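Local coordinates for MGS-MChE2 (Uncultured bacterium, PDB 5JD6), which probably hydrolyses carboxylic esters, as an alpha/beta hydrolase-fold esterase recovered from the metagenome of lagoon sediments, at residues L56-F69 with K168-H182. Numbering follows the deposited sequence.
Sequences LYSMSLLKTSVGTF and KLVKTLAIAKSAIRH
Lys168 swings CG away from its own backbone N (chi1 174°) and kinks at chi3, which lays its methylenes across one face of the Tyr57 ring; CG sits 3.7 Å from the ring centroid in a CH-pi contact. Leu56 CB covers the opposite face, and Lys171 CB and Thr172 OG1 lie near the ring plane at its edge, OG1 3.2 Å from Tyr57 CE1. Lys171, extended beyond CG, runs past the tyrosine to its backbone, where NZ gives a 2.9 Å hydrogen bond to Tyr57 O, arriving 48° above the carbonyl plane. Further along, Ile175 presses CG1 against Thr64 CG2 (3.5 Å), and the same CG1 lies at the edge of the Phe69 ring, 3.9 Å from Phe69 CE2. About one turn on, Ser178, OG anti to its backbone N (chi1 171°), accepts a nearly straight 2.9 Å bond from Val66 N. That amide belongs to the first turn of helix 66-80, with Ser65 at its N-cap position. Helix 169-181 lies along the loop between strand 47-52 and helix 66-80; Val66, Phe69 and Ile175 also pack on helix 92-103, which starts within the probable nucleophile elbow.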
loop_
_atom_site.group_PDB
_atom_site.type_symbol
_atom_site.label_atom_id
_atom_site.label_comp_id
_atom_site.label_asym_id
_atom_site.label_seq_id
_atom_site.Cartn_x
_atom_site.Cartn_y
_atom_site.Cartn_z
ATOM N N LEU A 56 1.981 -13.244 -0.261
ATOM C CA LEU A 56 3.341 -12.947 -0.704
ATOM C C LEU A 56 4.195 -14.206 -0.838
ATOM O O LEU A 56 4.917 -14.368 -1.820
ATOM C CB LEU A 56 4.025 -11.968 0.258
ATOM C CG LEU A 56 3.544 -10.514 0.313
ATOM C CD1 LEU A 56 3.103 -10.029 -1.062
ATOM C CD2 LEU A 56 2.423 -10.343 1.324
ATOM N N TYR A 57 4.104 -15.095 0.147
ATOM C CA TYR A 57 4.970 -16.270 0.193
ATOM C C TYR A 57 4.214 -17.590 0.107
ATOM O O TYR A 57 4.732 -18.629 0.514
ATOM C CB TYR A 57 5.802 -16.265 1.475
ATOM C CG TYR A 57 6.657 -15.037 1.668
ATOM C CD1 TYR A 57 7.692 -14.742 0.789
ATOM C CD2 TYR A 57 6.441 -14.180 2.739
ATOM C CE1 TYR A 57 8.484 -13.623 0.968
ATOM C CE2 TYR A 57 7.228 -13.057 2.926
ATOM C CZ TYR A 57 8.247 -12.784 2.037
ATOM O OH TYR A 57 9.034 -11.670 2.214
ATOM N N SER A 58 2.996 -17.555 -0.423
ATOM C CA SER A 58 2.188 -18.765 -0.489
ATOM C C SER A 58 1.798 -19.177 -1.918
ATOM O O SER A 58 1.243 -20.260 -2.103
ATOM C CB SER A 58 0.925 -18.596 0.358
ATOM O OG SER A 58 -0.016 -17.772 -0.300
ATOM N N MET A 59 2.065 -18.293 -2.854
ATOM C CA MET A 59 1.570 -18.344 -4.200
ATOM C C MET A 59 2.209 -19.338 -5.098
ATOM O O MET A 59 2.844 -19.026 -6.086
ATOM C CB MET A 59 1.720 -16.941 -4.823
ATOM C CG MET A 59 0.539 -16.025 -4.663
ATOM S SD MET A 59 -0.929 -16.975 -4.914
ATOM C CE MET A 59 -1.409 -16.509 -6.551
ATOM N N SER A 60 2.072 -20.583 -4.731
ATOM C CA SER A 60 2.596 -21.640 -5.554
ATOM C C SER A 60 4.061 -21.477 -5.455
ATOM O O SER A 60 4.565 -20.548 -4.825
ATOM C CB SER A 60 2.149 -21.465 -7.016
ATOM O OG SER A 60 3.190 -21.602 -7.979
ATOM N N LEU A 61 4.751 -22.397 -6.111
ATOM C CA LEU A 61 6.181 -22.332 -6.147
ATOM C C LEU A 61 6.529 -21.097 -6.979
ATOM O O LEU A 61 7.431 -20.350 -6.628
ATOM C CB LEU A 61 6.765 -23.625 -6.726
ATOM C CG LEU A 61 7.047 -24.766 -5.747
ATOM C CD1 LEU A 61 8.490 -25.250 -5.826
ATOM C CD2 LEU A 61 6.651 -24.456 -4.312
ATOM N N LEU A 62 5.812 -20.891 -8.083
ATOM C CA LEU A 62 6.122 -19.746 -8.906
ATOM C C LEU A 62 5.152 -18.966 -9.788
ATOM O O LEU A 62 5.335 -18.794 -10.985
ATOM C CB LEU A 62 7.483 -19.916 -9.555
ATOM C CG LEU A 62 8.638 -19.205 -8.838
ATOM C CD1 LEU A 62 8.189 -18.078 -7.914
ATOM C CD2 LEU A 62 9.636 -20.125 -8.160
ATOM N N LYS A 63 4.132 -18.463 -9.144
ATOM C CA LYS A 63 3.206 -17.478 -9.708
ATOM C C LYS A 63 3.369 -16.203 -8.892
ATOM O O LYS A 63 2.501 -15.328 -8.870
ATOM C CB LYS A 63 1.751 -17.956 -9.681
ATOM C CG LYS A 63 1.092 -18.055 -11.053
ATOM C CD LYS A 63 -0.421 -17.939 -10.954
ATOM C CE LYS A 63 -0.842 -16.524 -10.585
ATOM N NZ LYS A 63 -2.322 -16.387 -10.502
ATOM N N THR A 64 4.508 -16.126 -8.215
ATOM C CA THR A 64 4.812 -15.053 -7.286
ATOM C C THR A 64 5.337 -13.827 -8.018
ATOM O O THR A 64 6.532 -13.715 -8.291
ATOM C CB THR A 64 5.845 -15.513 -6.243
ATOM O OG1 THR A 64 5.419 -16.752 -5.661
ATOM C CG2 THR A 64 5.997 -14.475 -5.151
ATOM N N SER A 65 4.430 -12.910 -8.337
ATOM C CA SER A 65 4.792 -11.676 -9.014
ATOM C C SER A 65 3.925 -10.526 -8.521
ATOM O O SER A 65 2.886 -10.743 -7.897
ATOM C CB SER A 65 4.656 -11.832 -10.531
ATOM O OG SER A 65 3.336 -12.198 -10.890
ATOM N N VAL A 66 4.363 -9.303 -8.800
ATOM C CA VAL A 66 3.619 -8.111 -8.418
ATOM C C VAL A 66 2.265 -8.091 -9.122
ATOM O O VAL A 66 1.263 -7.644 -8.558
ATOM C CB VAL A 66 4.420 -6.833 -8.743
ATOM C CG1 VAL A 66 3.615 -5.585 -8.424
ATOM C CG2 VAL A 66 5.723 -6.830 -7.966
ATOM N N GLY A 67 2.237 -8.600 -10.350
ATOM C CA GLY A 67 1.006 -8.704 -11.112
ATOM C C GLY A 67 -0.008 -9.625 -10.462
ATOM O O GLY A 67 -1.209 -9.357 -10.488
ATOM N N THR A 68 0.480 -10.714 -9.874
ATOM C CA THR A 68 -0.380 -11.670 -9.182
ATOM C C THR A 68 -1.011 -11.053 -7.937
ATOM O O THR A 68 -2.203 -11.228 -7.679
ATOM C CB THR A 68 0.402 -12.933 -8.778
ATOM O OG1 THR A 68 0.786 -13.656 -9.955
ATOM C CG2 THR A 68 -0.451 -13.834 -7.899
ATOM N N PHE A 69 -0.205 -10.327 -7.170
ATOM C CA PHE A 69 -0.685 -9.675 -5.957
ATOM C C PHE A 69 -1.733 -8.618 -6.291
ATOM O O PHE A 69 -2.718 -8.458 -5.570
ATOM C CB PHE A 69 0.479 -9.047 -5.190
ATOM C CG PHE A 69 1.563 -10.023 -4.827
ATOM C CD1 PHE A 69 1.252 -11.332 -4.495
ATOM C CD2 PHE A 69 2.893 -9.633 -4.826
ATOM C CE1 PHE A 69 2.247 -12.233 -4.162
ATOM C CE2 PHE A 69 3.892 -10.530 -4.495
ATOM C CZ PHE A 69 3.569 -11.832 -4.162
ATOM N N LYS A 168 11.830 -19.545 0.943
ATOM C CA LYS A 168 11.100 -18.281 0.939
ATOM C C LYS A 168 12.003 -17.208 0.348
ATOM O O LYS A 168 11.543 -16.171 -0.135
ATOM C CB LYS A 168 10.659 -17.916 2.361
ATOM C CG LYS A 168 10.006 -16.551 2.520
ATOM C CD LYS A 168 9.770 -16.215 3.987
ATOM C CE LYS A 168 8.712 -17.114 4.600
ATOM N NZ LYS A 168 8.416 -16.722 6.004
ATOM N N LEU A 169 13.300 -17.487 0.395
ATOM C CA LEU A 169 14.310 -16.643 -0.221
ATOM C C LEU A 169 14.066 -16.537 -1.719
ATOM O O LEU A 169 14.154 -15.453 -2.296
ATOM C CB LEU A 169 15.704 -17.204 0.057
ATOM C CG LEU A 169 16.901 -16.500 -0.576
ATOM C CD1 LEU A 169 16.869 -15.011 -0.283
ATOM C CD2 LEU A 169 18.191 -17.118 -0.066
ATOM N N VAL A 170 13.751 -17.670 -2.341
ATOM C CA VAL A 170 13.475 -17.710 -3.772
ATOM C C VAL A 170 12.255 -16.861 -4.104
ATOM O O VAL A 170 12.233 -16.158 -5.113
ATOM C CB VAL A 170 13.234 -19.146 -4.268
ATOM C CG1 VAL A 170 13.384 -19.211 -5.780
ATOM C CG2 VAL A 170 14.199 -20.106 -3.597
ATOM N N LYS A 171 11.245 -16.930 -3.245
ATOM C CA LYS A 171 10.022 -16.163 -3.436
ATOM C C LYS A 171 10.282 -14.670 -3.266
ATOM O O LYS A 171 9.764 -13.855 -4.027
ATOM C CB LYS A 171 8.937 -16.638 -2.467
ATOM C CG LYS A 171 8.421 -18.036 -2.781
ATOM C CD LYS A 171 7.549 -18.586 -1.664
ATOM C CE LYS A 171 7.106 -20.010 -1.970
ATOM N NZ LYS A 171 6.421 -20.647 -0.811
ATOM N N THR A 172 11.095 -14.316 -2.274
ATOM C CA THR A 172 11.500 -12.928 -2.077
ATOM C C THR A 172 12.284 -12.432 -3.289
ATOM O O THR A 172 12.069 -11.318 -3.771
ATOM C CB THR A 172 12.358 -12.756 -0.810
ATOM O OG1 THR A 172 11.617 -13.194 0.335
ATOM C CG2 THR A 172 12.751 -11.298 -0.624
ATOM N N LEU A 173 13.192 -13.272 -3.776
ATOM C CA LEU A 173 13.953 -12.963 -4.979
ATOM C C LEU A 173 13.033 -12.864 -6.192
ATOM O O LEU A 173 13.230 -12.018 -7.063
ATOM C CB LEU A 173 15.031 -14.021 -5.221
ATOM C CG LEU A 173 16.230 -14.000 -4.271
ATOM C CD1 LEU A 173 17.082 -15.240 -4.470
ATOM C CD2 LEU A 173 17.054 -12.740 -4.481
ATOM N N ALA A 174 12.029 -13.733 -6.237
ATOM C CA ALA A 174 11.050 -13.721 -7.317
ATOM C C ALA A 174 10.244 -12.426 -7.309
ATOM O O ALA A 174 9.966 -11.858 -8.365
ATOM C CB ALA A 174 10.124 -14.922 -7.208
ATOM N N ILE A 175 9.875 -11.967 -6.116
ATOM C CA ILE A 175 9.126 -10.721 -5.967
ATOM C C ILE A 175 9.950 -9.522 -6.417
ATOM O O ILE A 175 9.478 -8.691 -7.192
ATOM C CB ILE A 175 8.676 -10.492 -4.509
ATOM C CG1 ILE A 175 7.669 -11.558 -4.083
ATOM C CG2 ILE A 175 8.059 -9.113 -4.350
ATOM C CD1 ILE A 175 7.316 -11.512 -2.611
ATOM N N ALA A 176 11.183 -9.441 -5.924
ATOM C CA ALA A 176 12.081 -8.339 -6.259
ATOM C C ALA A 176 12.337 -8.269 -7.760
ATOM O O ALA A 176 12.269 -7.195 -8.360
ATOM C CB ALA A 176 13.393 -8.478 -5.504
ATOM N N LYS A 177 12.635 -9.419 -8.358
ATOM C CA LYS A 177 12.831 -9.511 -9.800
ATOM C C LYS A 177 11.592 -9.022 -10.540
ATOM O O LYS A 177 11.689 -8.228 -11.474
ATOM C CB LYS A 177 13.158 -10.950 -10.205
ATOM C CG LYS A 177 13.207 -11.183 -11.705
ATOM C CD LYS A 177 13.321 -12.666 -12.021
ATOM C CE LYS A 177 13.246 -12.921 -13.517
ATOM N NZ LYS A 177 13.347 -14.373 -13.836
ATOM N N SER A 178 10.429 -9.495 -10.106
ATOM C CA SER A 178 9.156 -9.089 -10.693
ATOM C C SER A 178 8.887 -7.599 -10.493
ATOM O O SER A 178 8.364 -6.930 -11.383
ATOM C CB SER A 178 8.011 -9.908 -10.096
ATOM O OG SER A 178 6.754 -9.392 -10.495
ATOM N N ALA A 179 9.249 -7.090 -9.319
ATOM C CA ALA A 179 9.006 -5.693 -8.977
ATOM C C ALA A 179 9.793 -4.737 -9.867
ATOM O O ALA A 179 9.220 -3.833 -10.475
ATOM C CB ALA A 179 9.342 -5.445 -7.513
ATOM N N ILE A 180 11.105 -4.940 -9.942
ATOM C CA ILE A 180 11.980 -4.052 -10.702
ATOM C C ILE A 180 11.734 -4.174 -12.205
ATOM O O ILE A 180 11.815 -3.187 -12.938
ATOM C CB ILE A 180 13.463 -4.337 -10.398
ATOM C CG1 ILE A 180 13.694 -4.360 -8.887
ATOM C CG2 ILE A 180 14.356 -3.294 -11.053
ATOM C CD1 ILE A 180 15.145 -4.465 -8.492
ATOM N N ARG A 181 11.431 -5.385 -12.657
ATOM C CA ARG A 181 11.082 -5.618 -14.055
ATOM C C ARG A 181 9.833 -4.826 -14.427
ATOM O O ARG A 181 9.692 -4.357 -15.556
ATOM C CB ARG A 181 10.865 -7.113 -14.310
ATOM C CG ARG A 181 10.324 -7.458 -15.689
ATOM C CD ARG A 181 9.958 -8.932 -15.770
ATOM N NE ARG A 181 9.164 -9.240 -16.956
ATOM C CZ ARG A 181 8.569 -10.409 -17.171
ATOM N NH1 ARG A 181 8.675 -11.384 -16.279
ATOM N NH2 ARG A 181 7.864 -10.603 -18.278
ATOM N N HIS A 182 8.968 -4.679 -13.441
ATOM C CA HIS A 182 7.709 -3.971 -13.530
ATOM C C HIS A 182 7.812 -2.513 -13.111
ATOM O O HIS A 182 7.116 -2.081 -12.220
ATOM C CB HIS A 182 6.748 -4.705 -12.621
ATOM C CG HIS A 182 5.565 -5.272 -13.306
ATOM N ND1 HIS A 182 5.125 -6.548 -13.064
ATOM C CD2 HIS A 182 4.706 -4.735 -14.193
ATOM C CE1 HIS A 182 4.050 -6.782 -13.788
ATOM N NE2 HIS A 182 3.773 -5.695 -14.479
#